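PDB 4EU0: PelD from Pseudomonas aeruginosa, which binds the second messenger cyclic di-GMP through its degenerate GGDEF domain and is involved in pellicle formation. Local coordinates for residues C186-E191 and G241-L246; G211-L216 and V229-T234; G45-R50 and G64-L69. All coordinates share one frame; numbering follows the deposited sequence.

Contact 1: residues C186-E191 and G241-L246; sequences CLYAFE and GYLQRL. With C2E (9,9'-[(2R,3R,3aS,5S,7aR,9R,10R,10aS,12S,14aR)-3,5,10,12-tetrahydroxy-5,12-dioxidooctahydro-2H,7H-difuro[3,2-d:3',2'-j][1,3,7,9,2,8]tetraoxadiphosphacyclododecine-2,9-diyl]bis(2-amino-1,9-dihydro-6H-purin-6-one)), chain B.
The rings of Y188 and Y242 meet obliquely. Their centroids are 5.5 Å apart and their planes are turned by 45°. Y188 CE2 lies at the edge of the Y242 ring, near its plane, 3.6 Å from Y242 CD2. The two side chains pass each other from opposing backbones. F190 has L243 CD1 at its ring edge, while L246 CD2 approaches F190 CZ obliquely at 3.5 Å. The hydroxyl Y242 OH also touches F190 CE2. CG of Y242 stands trans to the backbone N (chi1 167°), which carries the ring between the strand and one guanine of the bound cyclic di-GMP (C2E). Y242 CD1 comes within 3.3 Å of C2E O6.

The R245 guanidinium presents its edge to the same base. R245 NE donates to C2E N7 at 2.9 Å and R245 NH2 to C2E O6 at 2.7 Å. This pair of bonds reads the Hoogsteen edge and holds the guanidinium against the base. G241 CA passes close to the ribose C2E O4', 3.5 Å away. Y188 OH bonds S239 O, just before the helical segment.

No hydrogen bond joins the segments. Helix 236-253 packs on strand 185-192 of the GGDEF-domain sheet through apolar side chains. Strands 225-231 and 265-272 flank that strand, and helix 280-288 packs on the other side, against L187 and A189.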
loop_
_atom_site.group_PDB
_atom_site.type_symbol
_atom_site.label_atom_id
_atom_site.label_comp_id
_atom_site.label_asym_id
_atom_site.label_seq_id
_atom_site.Cartn_x
_atom_site.Cartn_y
_atom_site.Cartn_z
ATOM N N CYS A 186 1.165 -2.552 11.094
ATOM C CA CYS A 186 1.996 -2.301 12.260
ATOM C C CYS A 186 3.229 -1.514 11.854
ATOM O O CYS A 186 3.832 -1.807 10.818
ATOM C CB CYS A 186 2.450 -3.628 12.868
ATOM S SG CYS A 186 3.097 -3.484 14.541
ATOM N N LEU A 187 3.591 -0.530 12.672
ATOM C CA LEU A 187 4.876 0.147 12.565
ATOM C C LEU A 187 5.771 -0.303 13.709
ATOM O O LEU A 187 5.374 -0.224 14.875
ATOM C CB LEU A 187 4.717 1.668 12.684
ATOM C CG LEU A 187 4.954 2.640 11.535
ATOM C CD1 LEU A 187 4.911 4.082 12.089
ATOM C CD2 LEU A 187 6.254 2.372 10.766
ATOM N N TYR A 188 6.970 -0.768 13.382
ATOM C CA TYR A 188 7.978 -1.006 14.400
ATOM C C TYR A 188 9.086 0.015 14.259
ATOM O O TYR A 188 9.495 0.351 13.145
ATOM C CB TYR A 188 8.591 -2.394 14.246
ATOM C CG TYR A 188 7.765 -3.527 14.821
ATOM C CD1 TYR A 188 7.777 -3.792 16.182
ATOM C CD2 TYR A 188 7.011 -4.364 13.991
ATOM C CE1 TYR A 188 7.026 -4.849 16.723
ATOM C CE2 TYR A 188 6.253 -5.426 14.519
ATOM C CZ TYR A 188 6.273 -5.656 15.882
ATOM O OH TYR A 188 5.556 -6.691 16.429
ATOM N N ALA A 189 9.581 0.487 15.394
ATOM C CA ALA A 189 10.793 1.302 15.407
ATOM C C ALA A 189 11.815 0.576 16.247
ATOM O O ALA A 189 11.569 0.318 17.428
ATOM C CB ALA A 189 10.503 2.663 15.980
ATOM N N PHE A 190 12.954 0.240 15.647
ATOM C CA PHE A 190 14.046 -0.376 16.387
ATOM C C PHE A 190 15.092 0.682 16.670
ATOM O O PHE A 190 15.767 1.155 15.754
ATOM C CB PHE A 190 14.641 -1.559 15.611
ATOM C CG PHE A 190 13.652 -2.648 15.312
ATOM C CD1 PHE A 190 13.408 -3.652 16.238
ATOM C CD2 PHE A 190 12.980 -2.691 14.092
ATOM C CE1 PHE A 190 12.482 -4.668 15.980
ATOM C CE2 PHE A 190 12.062 -3.716 13.811
ATOM C CZ PHE A 190 11.813 -4.702 14.750
ATOM N N GLU A 191 15.195 1.089 17.934
ATOM C CA GLU A 191 16.170 2.088 18.331
ATOM C C GLU A 191 17.419 1.373 18.820
ATOM O O GLU A 191 17.354 0.544 19.720
ATOM C CB GLU A 191 15.602 2.991 19.425
ATOM C CG GLU A 191 16.561 4.098 19.847
ATOM C CD GLU A 191 16.103 4.860 21.080
ATOM O OE1 GLU A 191 15.123 4.443 21.739
ATOM O OE2 GLU A 191 16.747 5.885 21.394
ATOM N N GLY A 241 4.154 -12.503 14.897
ATOM C CA GLY A 241 4.898 -13.509 14.129
ATOM C C GLY A 241 6.190 -12.979 13.519
ATOM O O GLY A 241 7.207 -13.684 13.473
ATOM N N TYR A 242 6.142 -11.744 13.032
ATOM C CA TYR A 242 7.326 -11.071 12.502
ATOM C C TYR A 242 8.422 -10.986 13.556
ATOM O O TYR A 242 9.574 -11.313 13.277
ATOM C CB TYR A 242 6.939 -9.680 11.997
ATOM C CG TYR A 242 8.078 -8.735 11.710
ATOM C CD1 TYR A 242 8.956 -8.962 10.657
ATOM C CD2 TYR A 242 8.240 -7.588 12.475
ATOM C CE1 TYR A 242 9.997 -8.065 10.386
ATOM C CE2 TYR A 242 9.237 -6.693 12.226
ATOM C CZ TYR A 242 10.113 -6.920 11.172
ATOM O OH TYR A 242 11.124 -6.027 10.912
ATOM N N LEU A 243 8.066 -10.571 14.768
ATOM C CA LEU A 243 9.084 -10.442 15.815
ATOM C C LEU A 243 9.654 -11.802 16.205
ATOM O O LEU A 243 10.853 -11.911 16.466
ATOM C CB LEU A 243 8.553 -9.702 17.048
ATOM C CG LEU A 243 9.644 -9.046 17.921
ATOM C CD1 LEU A 243 10.896 -8.558 17.159
ATOM C CD2 LEU A 243 9.032 -7.906 18.673
ATOM N N GLN A 244 8.799 -12.829 16.241
ATOM C CA GLN A 244 9.239 -14.183 16.568
ATOM C C GLN A 244 10.261 -14.640 15.520
ATOM O O GLN A 244 11.268 -15.267 15.864
ATOM C CB GLN A 244 8.053 -15.160 16.673
ATOM C CG GLN A 244 8.426 -16.542 17.236
ATOM C CD GLN A 244 7.250 -17.502 17.344
ATOM O OE1 GLN A 244 6.381 -17.545 16.474
ATOM N NE2 GLN A 244 7.236 -18.299 18.408
ATOM N N ARG A 245 10.013 -14.296 14.255
ATOM C CA ARG A 245 10.941 -14.667 13.176
ATOM C C ARG A 245 12.250 -13.894 13.305
ATOM O O ARG A 245 13.335 -14.448 13.077
ATOM C CB ARG A 245 10.315 -14.446 11.797
ATOM C CG ARG A 245 11.224 -14.876 10.639
ATOM C CD ARG A 245 10.576 -14.704 9.269
ATOM N NE ARG A 245 10.464 -13.308 8.827
ATOM C CZ ARG A 245 11.430 -12.612 8.221
ATOM N NH1 ARG A 245 12.633 -13.146 8.014
ATOM N NH2 ARG A 245 11.195 -11.363 7.825
ATOM N N LEU A 246 12.143 -12.614 13.665
ATOM C CA LEU A 246 13.317 -11.783 13.905
ATOM C C LEU A 246 14.184 -12.313 15.031
ATOM O O LEU A 246 15.405 -12.324 14.922
ATOM C CB LEU A 246 12.908 -10.351 14.244
ATOM C CG LEU A 246 13.252 -9.221 13.291
ATOM C CD1 LEU A 246 13.148 -9.598 11.807
ATOM C CD2 LEU A 246 12.440 -7.976 13.624
HETATM P P1 C2E B . 7.047 -17.528 9.222
HETATM O O2P C2E B . 7.299 -18.274 10.515
HETATM O O1P C2E B . 8.215 -16.936 8.476
HETATM O "O5'" C2E B . 5.978 -16.371 9.480
HETATM C "C5'" C2E B . 4.775 -16.596 10.213
HETATM C "C4'" C2E B . 3.833 -15.403 10.091
HETATM O "O4'" C2E B . 4.368 -14.272 10.799
HETATM C "C3'" C2E B . 3.581 -14.914 8.669
HETATM O "O3'" C2E B . 2.495 -15.562 7.997
HETATM C "C2'" C2E B . 3.259 -13.458 8.887
HETATM O "O2'" C2E B . 1.907 -13.352 9.346
HETATM C "C1'" C2E B . 4.171 -13.085 10.035
HETATM N N9 C2E B . 5.482 -12.590 9.525
HETATM C C8 C2E B . 6.668 -13.215 9.636
HETATM N N7 C2E B . 7.662 -12.481 9.070
HETATM C C5 C2E B . 7.087 -11.358 8.603
HETATM C C6 C2E B . 7.545 -10.157 7.888
HETATM O O6 C2E B . 8.852 -10.019 7.577
HETATM N N1 C2E B . 6.636 -9.210 7.564
HETATM C C2 C2E B . 5.311 -9.331 7.851
HETATM N N2 C2E B . 4.482 -8.333 7.474
HETATM N N3 C2E B . 4.819 -10.418 8.508
HETATM C C4 C2E B . 5.645 -11.433 8.894
HETATM P P11 C2E B . 2.492 -15.650 6.389
HETATM O O21 C2E B . 1.176 -16.259 5.932
HETATM O O11 C2E B . 2.948 -14.353 5.753
HETATM O O5A C2E B . 3.619 -16.760 6.123
HETATM C C5A C2E B . 3.499 -18.065 6.687
HETATM C C4A C2E B . 4.762 -18.843 6.375
HETATM O O4A C2E B . 4.999 -18.866 4.967
HETATM C C3A C2E B . 5.996 -18.172 6.943
HETATM O O3A C2E B . 6.246 -18.551 8.280
HETATM C C2A C2E B . 7.103 -18.619 6.026
HETATM O O2A C2E B . 7.531 -19.945 6.369
HETATM C C1A C2E B . 6.386 -18.646 4.694
HETATM N N91 C2E B . 6.588 -17.351 3.987
HETATM C C81 C2E B . 5.688 -16.365 3.821
HETATM N N71 C2E B . 6.210 -15.332 3.111
HETATM C C51 C2E B . 7.482 -15.658 2.812
HETATM C C61 C2E B . 8.613 -15.034 2.081
HETATM O O61 C2E B . 8.492 -13.809 1.507
HETATM N N11 C2E B . 9.777 -15.717 2.002
HETATM C C21 C2E B . 9.934 -16.943 2.564
HETATM N N21 C2E B . 11.131 -17.570 2.443
HETATM N N31 C2E B . 8.938 -17.571 3.241
HETATM C C41 C2E B . 7.722 -16.988 3.392
#

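Contact 2: residues G211-L216 and V229-T234; sequences GLDVQL and VLLPLT. With C2E (9,9'-[(2R,3R,3aS,5S,7aR,9R,10R,10aS,12S,14aR)-3,5,10,12-tetrahydroxy-5,12-dioxidooctahydro-2H,7H-difuro[3,2-d:3',2'-j][1,3,7,9,2,8]tetraoxadiphosphacyclododecine-2,9-diyl]bis(2-amino-1,9-dihydro-6H-purin-6-one)), chain B.
V214 and L230 lie side by side and point to the same face of the sheet, with V214 CG2 4.0 Å from L230 CB. On the other face Q215 CG packs on V229 CG2 at 3.9 Å. Beyond the strand end, L212 meets the ring of P232 and the tip of L233. V214 and L230 form an antiparallel hydrogen-bonded pair. L230 N donates to V214 O at 2.8 Å, and V214 N returns a longer bond to L230 O.

The polar edge starts at D213. Its CG lies beside the backbone N (chi1 -62°), and the carboxylate faces the Watson-Crick edge of one guanine of the bound cyclic di-GMP (C2E). D213 OD1 accepts from C2E N2 at 3.0 Å in a nearly straight bond. D213 OD2 receives C2E N1, in a bond modelled as doubtfully short. A water also donates to D213 OD1 and to P232 O, linking the two segments. T234 OG1 donates to P232 O at 2.8 Å. T234 OG1 also accepts from C2E N2 at 3.1 Å. L231 CD2 packs against that amino group.

R210 and D213 have RxxD spacing and both bind the ligand. The open end of the hairpin is thus consistent with the inhibitory site (I-site) of GGDEF domains, here used by an effector.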
loop_
_atom_site.group_PDB
_atom_site.type_symbol
_atom_site.label_atom_id
_atom_site.label_comp_id
_atom_site.label_asym_id
_atom_site.label_seq_id
_atom_site.Cartn_x
_atom_site.Cartn_y
_atom_site.Cartn_z
ATOM N N GLY A 211 8.398 -9.143 1.492
ATOM C CA GLY A 211 7.125 -8.752 0.865
ATOM C C GLY A 211 6.915 -7.257 0.742
ATOM O O GLY A 211 7.813 -6.530 0.291
ATOM N N LEU A 212 5.724 -6.794 1.139
ATOM C CA LEU A 212 5.363 -5.382 1.029
ATOM C C LEU A 212 5.918 -4.509 2.144
ATOM O O LEU A 212 5.748 -3.292 2.115
ATOM C CB LEU A 212 3.845 -5.204 0.958
ATOM C CG LEU A 212 3.161 -5.861 -0.232
ATOM C CD1 LEU A 212 1.671 -5.923 0.015
ATOM C CD2 LEU A 212 3.490 -5.090 -1.512
ATOM N N ASP A 213 6.592 -5.123 3.120
ATOM C CA ASP A 213 7.168 -4.339 4.208
ATOM C C ASP A 213 8.192 -3.360 3.651
ATOM O O ASP A 213 8.932 -3.685 2.705
ATOM C CB ASP A 213 7.854 -5.217 5.246
ATOM C CG ASP A 213 6.902 -6.187 5.938
ATOM O OD1 ASP A 213 5.668 -6.157 5.717
ATOM O OD2 ASP A 213 7.415 -7.000 6.730
ATOM N N VAL A 214 8.223 -2.167 4.235
ATOM C CA VAL A 214 9.179 -1.141 3.850
ATOM C C VAL A 214 9.873 -0.579 5.078
ATOM O O VAL A 214 9.289 -0.534 6.181
ATOM C CB VAL A 214 8.539 0.009 3.009
ATOM C CG1 VAL A 214 8.154 -0.499 1.613
ATOM C CG2 VAL A 214 7.319 0.611 3.709
ATOM N N GLN A 215 11.122 -0.173 4.881
ATOM C CA GLN A 215 11.956 0.299 5.974
ATOM C C GLN A 215 12.541 1.668 5.712
ATOM O O GLN A 215 12.770 2.050 4.561
ATOM C CB GLN A 215 13.115 -0.675 6.208
ATOM C CG GLN A 215 12.696 -2.107 6.428
ATOM C CD GLN A 215 13.894 -2.991 6.674
ATOM O OE1 GLN A 215 15.015 -2.629 6.315
ATOM N NE2 GLN A 215 13.670 -4.140 7.298
ATOM N N LEU A 216 12.824 2.376 6.801
ATOM C CA LEU A 216 13.540 3.643 6.773
ATOM C C LEU A 216 14.696 3.602 7.762
ATOM O O LEU A 216 14.510 3.270 8.937
ATOM C CB LEU A 216 12.620 4.807 7.152
ATOM C CG LEU A 216 12.010 5.759 6.132
ATOM C CD1 LEU A 216 11.677 7.092 6.804
ATOM C CD2 LEU A 216 12.932 5.978 4.938
ATOM N N VAL A 229 10.195 0.098 10.463
ATOM C CA VAL A 229 9.659 -0.920 9.561
ATOM C C VAL A 229 8.144 -0.855 9.574
ATOM O O VAL A 229 7.527 -1.005 10.620
ATOM C CB VAL A 229 10.086 -2.365 9.944
ATOM C CG1 VAL A 229 9.645 -3.337 8.855
ATOM C CG2 VAL A 229 11.597 -2.454 10.152
ATOM N N LEU A 230 7.555 -0.653 8.399
ATOM C CA LEU A 230 6.104 -0.738 8.249
ATOM C C LEU A 230 5.720 -2.114 7.704
ATOM O O LEU A 230 6.302 -2.608 6.735
ATOM C CB LEU A 230 5.597 0.361 7.303
ATOM C CG LEU A 230 4.103 0.303 6.955
ATOM C CD1 LEU A 230 3.230 0.753 8.133
ATOM C CD2 LEU A 230 3.799 1.139 5.706
ATOM N N LEU A 231 4.725 -2.724 8.339
ATOM C CA LEU A 231 4.166 -3.990 7.916
ATOM C C LEU A 231 2.737 -3.772 7.420
ATOM O O LEU A 231 1.788 -3.849 8.210
ATOM C CB LEU A 231 4.133 -4.966 9.105
ATOM C CG LEU A 231 5.465 -5.438 9.709
ATOM C CD1 LEU A 231 6.202 -4.316 10.444
ATOM C CD2 LEU A 231 5.133 -6.582 10.671
ATOM N N PRO A 232 2.571 -3.494 6.111
ATOM C CA PRO A 232 1.221 -3.240 5.593
ATOM C C PRO A 232 0.366 -4.497 5.581
ATOM O O PRO A 232 0.894 -5.609 5.500
ATOM C CB PRO A 232 1.482 -2.787 4.146
ATOM C CG PRO A 232 2.927 -2.346 4.129
ATOM C CD PRO A 232 3.583 -3.336 5.056
ATOM N N LEU A 233 -0.950 -4.311 5.662
ATOM C CA LEU A 233 -1.904 -5.406 5.510
ATOM C C LEU A 233 -1.529 -6.620 6.366
ATOM O O LEU A 233 -1.552 -7.740 5.901
ATOM C CB LEU A 233 -2.024 -5.807 4.032
ATOM C CG LEU A 233 -2.419 -4.680 3.079
ATOM C CD1 LEU A 233 -2.280 -5.116 1.633
ATOM C CD2 LEU A 233 -3.844 -4.233 3.357
ATOM N N THR A 234 -1.197 -6.362 7.627
ATOM C CA THR A 234 -0.699 -7.384 8.530
ATOM C C THR A 234 -1.448 -7.311 9.852
ATOM O O THR A 234 -1.482 -6.255 10.483
ATOM C CB THR A 234 0.808 -7.191 8.747
ATOM O OG1 THR A 234 1.475 -7.430 7.506
ATOM C CG2 THR A 234 1.352 -8.156 9.809
HETATM P P1 C2E B . 7.047 -17.528 9.222
HETATM O O2P C2E B . 7.299 -18.274 10.515
HETATM O O1P C2E B . 8.215 -16.936 8.476
HETATM O "O5'" C2E B . 5.978 -16.371 9.480
HETATM C "C5'" C2E B . 4.775 -16.596 10.213
HETATM C "C4'" C2E B . 3.833 -15.403 10.091
HETATM O "O4'" C2E B . 4.368 -14.272 10.799
HETATM C "C3'" C2E B . 3.581 -14.914 8.669
HETATM O "O3'" C2E B . 2.495 -15.562 7.997
HETATM C "C2'" C2E B . 3.259 -13.458 8.887
HETATM O "O2'" C2E B . 1.907 -13.352 9.346
HETATM C "C1'" C2E B . 4.171 -13.085 10.035
HETATM N N9 C2E B . 5.482 -12.590 9.525
HETATM C C8 C2E B . 6.668 -13.215 9.636
HETATM N N7 C2E B . 7.662 -12.481 9.070
HETATM C C5 C2E B . 7.087 -11.358 8.603
HETATM C C6 C2E B . 7.545 -10.157 7.888
HETATM O O6 C2E B . 8.852 -10.019 7.577
HETATM N N1 C2E B . 6.636 -9.210 7.564
HETATM C C2 C2E B . 5.311 -9.331 7.851
HETATM N N2 C2E B . 4.482 -8.333 7.474
HETATM N N3 C2E B . 4.819 -10.418 8.508
HETATM C C4 C2E B . 5.645 -11.433 8.894
HETATM P P11 C2E B . 2.492 -15.650 6.389
HETATM O O21 C2E B . 1.176 -16.259 5.932
HETATM O O11 C2E B . 2.948 -14.353 5.753
HETATM O O5A C2E B . 3.619 -16.760 6.123
HETATM C C5A C2E B . 3.499 -18.065 6.687
HETATM C C4A C2E B . 4.762 -18.843 6.375
HETATM O O4A C2E B . 4.999 -18.866 4.967
HETATM C C3A C2E B . 5.996 -18.172 6.943
HETATM O O3A C2E B . 6.246 -18.551 8.280
HETATM C C2A C2E B . 7.103 -18.619 6.026
HETATM O O2A C2E B . 7.531 -19.945 6.369
HETATM C C1A C2E B . 6.386 -18.646 4.694
HETATM N N91 C2E B . 6.588 -17.351 3.987
HETATM C C81 C2E B . 5.688 -16.365 3.821
HETATM N N71 C2E B . 6.210 -15.332 3.111
HETATM C C51 C2E B . 7.482 -15.658 2.812
HETATM C C61 C2E B . 8.613 -15.034 2.081
HETATM O O61 C2E B . 8.492 -13.809 1.507
HETATM N N11 C2E B . 9.777 -15.717 2.002
HETATM C C21 C2E B . 9.934 -16.943 2.564
HETATM N N21 C2E B . 11.131 -17.570 2.443
HETATM N N31 C2E B . 8.938 -17.571 3.241
HETATM C C41 C2E B . 7.722 -16.988 3.392
HETATM O O HOH W 1 3.287 -6.662 4.485
#

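Contact 3: residues G45-R50 and G64-L69; sequences GLYRVR and GEMPAL
G45 and M66 are the closest pair of CA atoms, 6.6 Å apart. G45 belongs to strand 43-48 of the antiparallel GAF-domain sheet. The segment 64-69 is an irregular loop that follows the outermost strand 61-63 and leads to helix 74-82. It opens with an inverse gamma turn centred on E65, and no hydrogen bond joins it to the strand. The contact is made mainly by side chains.

Y47 reaches across from the strand and L69 reaches back from the loop to meet it. L69 CD1 sits over the centre of the Y47 ring, 3.4 Å from the centroid and only 5° off the ring normal. This is a CH-pi contact. L69 CG covers the hydroxyl end of the same face, 3.5 Å from Y47 CZ. M66 takes the edge. Its chain bends at chi2 (-73°) and chi3, so that SD turns to the ring in a Met-aromatic contact, 5.5 Å from the centroid and near the ring plane. M66 CG also rests on G45 CA at 4.1 Å.

P59 touches both Y47 and M66, and L69 continues onto V76 of helix 74-82. Y47 OH is buried without a polar partner in the model, and its very close approach to M66 SD is doubtful.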
loop_
_atom_site.group_PDB
_atom_site.type_symbol
_atom_site.label_atom_id
_atom_site.label_comp_id
_atom_site.label_asym_id
_atom_site.label_seq_id
_atom_site.Cartn_x
_atom_site.Cartn_y
_atom_site.Cartn_z
ATOM N N GLY A 45 -14.793 -3.272 -17.887
ATOM C CA GLY A 45 -13.786 -2.583 -18.690
ATOM C C GLY A 45 -12.906 -1.694 -17.834
ATOM O O GLY A 45 -13.339 -1.194 -16.788
ATOM N N LEU A 46 -11.666 -1.506 -18.279
ATOM C CA LEU A 46 -10.717 -0.627 -17.601
ATOM C C LEU A 46 -10.343 0.539 -18.510
ATOM O O LEU A 46 -9.948 0.333 -19.658
ATOM C CB LEU A 46 -9.463 -1.401 -17.204
ATOM C CG LEU A 46 -8.442 -0.676 -16.318
ATOM C CD1 LEU A 46 -8.978 -0.418 -14.906
ATOM C CD2 LEU A 46 -7.162 -1.484 -16.255
ATOM N N TYR A 47 -10.467 1.756 -17.986
ATOM C CA TYR A 47 -10.280 2.979 -18.782
ATOM C C TYR A 47 -9.308 3.948 -18.120
ATOM O O TYR A 47 -9.256 4.033 -16.901
ATOM C CB TYR A 47 -11.625 3.679 -18.989
ATOM C CG TYR A 47 -12.701 2.752 -19.505
ATOM C CD1 TYR A 47 -12.890 2.575 -20.867
ATOM C CD2 TYR A 47 -13.507 2.023 -18.623
ATOM C CE1 TYR A 47 -13.866 1.721 -21.349
ATOM C CE2 TYR A 47 -14.480 1.158 -19.096
ATOM C CZ TYR A 47 -14.654 1.017 -20.460
ATOM O OH TYR A 47 -15.621 0.171 -20.946
ATOM N N ARG A 48 -8.544 4.680 -18.928
ATOM C CA ARG A 48 -7.675 5.725 -18.398
ATOM C C ARG A 48 -8.505 6.954 -18.036
ATOM O O ARG A 48 -9.435 7.315 -18.752
ATOM C CB ARG A 48 -6.582 6.104 -19.404
ATOM C CG ARG A 48 -5.661 7.225 -18.928
ATOM C CD ARG A 48 -4.701 7.706 -20.012
ATOM N NE ARG A 48 -3.762 6.666 -20.436
ATOM C CZ ARG A 48 -2.658 6.313 -19.781
ATOM N NH1 ARG A 48 -2.316 6.901 -18.636
ATOM N NH2 ARG A 48 -1.886 5.353 -20.274
ATOM N N VAL A 49 -8.163 7.587 -16.919
ATOM C CA VAL A 49 -8.805 8.832 -16.518
ATOM C C VAL A 49 -7.816 9.987 -16.663
ATOM O O VAL A 49 -6.699 9.917 -16.150
ATOM C CB VAL A 49 -9.351 8.750 -15.077
ATOM C CG1 VAL A 49 -9.878 10.101 -14.613
ATOM C CG2 VAL A 49 -10.452 7.693 -14.994
ATOM N N ARG A 50 -8.241 11.035 -17.367
ATOM C CA ARG A 50 -7.402 12.217 -17.613
ATOM C C ARG A 50 -7.238 13.060 -16.349
ATOM O O ARG A 50 -7.883 12.802 -15.335
ATOM C CB ARG A 50 -7.981 13.077 -18.737
ATOM C CG ARG A 50 -8.350 12.317 -19.989
ATOM C CD ARG A 50 -8.567 13.270 -21.154
ATOM N NE ARG A 50 -9.629 12.814 -22.049
ATOM C CZ ARG A 50 -9.494 11.860 -22.969
ATOM N NH1 ARG A 50 -8.333 11.234 -23.125
ATOM N NH2 ARG A 50 -10.527 11.524 -23.731
ATOM N N GLY A 64 -15.496 -10.014 -20.714
ATOM C CA GLY A 64 -16.825 -10.371 -21.205
ATOM C C GLY A 64 -17.194 -9.563 -22.433
ATOM O O GLY A 64 -16.329 -8.938 -23.055
ATOM N N GLU A 65 -18.480 -9.568 -22.778
ATOM C CA GLU A 65 -18.971 -8.816 -23.931
ATOM C C GLU A 65 -19.193 -7.358 -23.530
ATOM O O GLU A 65 -20.316 -6.932 -23.256
ATOM C CB GLU A 65 -20.250 -9.451 -24.491
ATOM C CG GLU A 65 -20.262 -9.596 -26.010
ATOM C CD GLU A 65 -19.160 -10.515 -26.522
ATOM O OE1 GLU A 65 -18.993 -11.623 -25.968
ATOM O OE2 GLU A 65 -18.456 -10.125 -27.476
ATOM N N MET A 66 -18.092 -6.611 -23.499
ATOM C CA MET A 66 -18.040 -5.249 -22.974
ATOM C C MET A 66 -18.670 -4.214 -23.916
ATOM O O MET A 66 -18.137 -3.963 -24.997
ATOM C CB MET A 66 -16.575 -4.887 -22.716
ATOM C CG MET A 66 -16.322 -3.839 -21.655
ATOM S SD MET A 66 -16.743 -2.140 -22.081
ATOM C CE MET A 66 -15.877 -1.882 -23.632
ATOM N N PRO A 67 -19.796 -3.600 -23.501
ATOM C CA PRO A 67 -20.391 -2.500 -24.267
ATOM C C PRO A 67 -19.620 -1.193 -24.076
ATOM O O PRO A 67 -19.078 -0.947 -22.997
ATOM C CB PRO A 67 -21.795 -2.378 -23.671
ATOM C CG PRO A 67 -21.649 -2.870 -22.270
ATOM C CD PRO A 67 -20.611 -3.952 -22.321
ATOM N N ALA A 68 -19.586 -0.362 -25.113
ATOM C CA ALA A 68 -18.827 0.893 -25.085
ATOM C C ALA A 68 -19.312 1.874 -24.013
ATOM O O ALA A 68 -20.509 1.957 -23.737
ATOM C CB ALA A 68 -18.859 1.551 -26.460
ATOM N N LEU A 69 -18.373 2.597 -23.399
ATOM C CA LEU A 69 -18.706 3.686 -22.476
ATOM C C LEU A 69 -19.218 4.874 -23.274
ATOM O O LEU A 69 -18.484 5.433 -24.095
ATOM C CB LEU A 69 -17.480 4.127 -21.664
ATOM C CG LEU A 69 -17.064 3.483 -20.341
ATOM C CD1 LEU A 69 -15.987 4.354 -19.715
ATOM C CD2 LEU A 69 -18.221 3.295 -19.366
#

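In the fold
Contact 3 closes first along the chain, in the GAF domain. Contacts 1 and 2 follow in the GGDEF domain, with contact 2 nested inside the loop closed by contact 1. Their centres are about 10 Å apart. They share one antiparallel sheet, in which strands 185-192 and 225-231 are neighbours. Strand 225-231 is followed, after a short loop, by helix 236-253. Both contacts touch the same cyclic di-GMP, from different edges of one guanine, so the loops at the strand ends and the helix line a single site. Contact 3 belongs to a separate sheet. Its centre is about 43 Å from that of contact 1 and 33 Å from that of contact 2, away from the ligand.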